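Local coordinates for protein ERPC (Borrelia burgdorferi, PDB 4BXM) that probably binds complement regulators such as factor H at the outer surface of the Lyme disease spirochaete, as a lipoprotein of the Erp family, at residues Ile17-Ser20 / Glu21-Val24. Sequence-based numbering, arbitrary orientation.
Sequences IEFS and EFTV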
loop_
_atom_site.group_PDB
_atom_site.type_symbol
_atom_site.label_atom_id
_atom_site.label_comp_id
_atom_site.label_asym_id
_atom_site.label_seq_id
_atom_site.Cartn_x
_atom_site.Cartn_y
_atom_site.Cartn_z
ATOM N N ILE A 17 -3.563 -19.591 -4.785
ATOM C CA ILE A 17 -2.620 -18.567 -4.187
ATOM C C ILE A 17 -1.562 -19.210 -3.266
ATOM O O ILE A 17 -1.939 -19.896 -2.357
ATOM C CB ILE A 17 -3.292 -17.533 -3.233
ATOM C CG1 ILE A 17 -4.522 -16.819 -3.769
ATOM C CG2 ILE A 17 -2.271 -16.450 -2.870
ATOM C CD1 ILE A 17 -4.190 -15.741 -4.746
ATOM N N GLU A 18 -0.288 -18.843 -3.366
ATOM C CA GLU A 18 0.801 -19.577 -2.616
ATOM C C GLU A 18 1.514 -18.823 -1.539
ATOM O O GLU A 18 2.158 -19.423 -0.648
ATOM C CB GLU A 18 1.880 -20.029 -3.587
ATOM C CG GLU A 18 1.285 -20.907 -4.643
ATOM C CD GLU A 18 0.947 -22.310 -4.114
ATOM O OE1 GLU A 18 1.626 -22.821 -3.170
ATOM O OE2 GLU A 18 0.016 -22.921 -4.675
ATOM N N PHE A 19 1.417 -17.500 -1.580
ATOM C CA PHE A 19 2.150 -16.670 -0.655
ATOM C C PHE A 19 1.419 -16.623 0.670
ATOM O O PHE A 19 0.201 -16.908 0.795
ATOM C CB PHE A 19 2.439 -15.248 -1.256
ATOM C CG PHE A 19 1.344 -14.211 -1.016
ATOM C CD1 PHE A 19 1.346 -13.448 0.117
ATOM C CD2 PHE A 19 0.308 -14.018 -1.959
ATOM C CE1 PHE A 19 0.355 -12.495 0.344
ATOM C CE2 PHE A 19 -0.681 -13.080 -1.754
ATOM C CZ PHE A 19 -0.667 -12.304 -0.599
ATOM N N SER A 20 2.185 -16.263 1.664
ATOM C CA SER A 20 1.765 -16.267 3.021
ATOM C C SER A 20 1.877 -14.857 3.517
ATOM O O SER A 20 0.851 -14.216 3.815
ATOM C CB SER A 20 2.659 -17.198 3.831
ATOM O OG SER A 20 2.088 -17.319 5.089
ATOM N N GLU A 21 3.121 -14.374 3.655
ATOM C CA GLU A 21 3.360 -13.004 4.093
ATOM C C GLU A 21 4.710 -12.497 3.585
ATOM O O GLU A 21 5.666 -13.245 3.647
ATOM C CB GLU A 21 3.354 -12.927 5.611
ATOM C CG GLU A 21 3.354 -11.512 6.140
ATOM C CD GLU A 21 3.328 -11.372 7.647
ATOM O OE1 GLU A 21 4.323 -11.607 8.291
ATOM O OE2 GLU A 21 2.335 -10.909 8.197
ATOM N N PHE A 22 4.801 -11.260 3.092
ATOM C CA PHE A 22 6.085 -10.725 2.573
ATOM C C PHE A 22 6.090 -9.218 2.832
ATOM O O PHE A 22 5.042 -8.604 3.155
ATOM C CB PHE A 22 6.287 -11.123 1.112
ATOM C CG PHE A 22 5.312 -10.466 0.156
ATOM C CD1 PHE A 22 5.512 -9.126 -0.254
ATOM C CD2 PHE A 22 4.192 -11.119 -0.268
ATOM C CE1 PHE A 22 4.576 -8.507 -1.103
ATOM C CE2 PHE A 22 3.283 -10.511 -1.141
ATOM C CZ PHE A 22 3.470 -9.192 -1.544
ATOM N N THR A 23 7.253 -8.630 2.697
ATOM C CA THR A 23 7.489 -7.280 3.115
ATOM C C THR A 23 8.154 -6.609 1.945
ATOM O O THR A 23 9.065 -7.194 1.302
ATOM C CB THR A 23 8.325 -7.249 4.411
ATOM O OG1 THR A 23 7.529 -7.770 5.474
ATOM C CG2 THR A 23 8.705 -5.858 4.800
ATOM N N VAL A 24 7.652 -5.421 1.600
ATOM C CA VAL A 24 8.278 -4.616 0.552
ATOM C C VAL A 24 8.390 -3.218 1.045
ATOM O O VAL A 24 7.589 -2.775 1.862
ATOM C CB VAL A 24 7.538 -4.658 -0.841
ATOM C CG1 VAL A 24 7.633 -6.028 -1.479
ATOM C CG2 VAL A 24 6.071 -4.142 -0.781
HETATM O O HOH W 1 4.798 -15.564 1.295
#
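Ser20 N donates to water 1 over 2.7 Å, and the same water reaches Glu21 O with a weak bond of 3.4 Å, so that it spans from Ser20 N to Glu21 O, across the intervening 20-21 peptide, where the loop 17-20 runs into strand 21-29. This strand lies inside the antiparallel sheet of the Borrelia outer surface protein E family, next to strand 35-45. Ser20, Phe22 and Val24 form backbone hydrogen bonds with Lys45, Val43 and Leu41, which places the water at the very start of the strand pairing. Phe19 and Phe22 form an offset edge-to-face pair, with ring centroids 5.3 Å apart and planes inclined at 64°. Phe22 presents an edge, and its CE2 stands 3.7 Å above the face of Phe19, displaced toward the rim at CD1 and CE1. Each CG is held between its backbone N and carbonyl carbon (chi1 88° in Phe19, 68° in Phe22), and both rings reach the C-terminal helix 149-156, where each touches Leu156. The two buried rings thereby join the loop and the first strand to this helix. Glu21 OE2 forms a salt bridge with Arg44 of strand 35-45. Glu21 N also lies near the Phe19 ring, at its edge and close to its plane, 4.1 Å from CD1 of Phe19, while CD2 of Phe22 approaches that same CD1 to 3.7 Å.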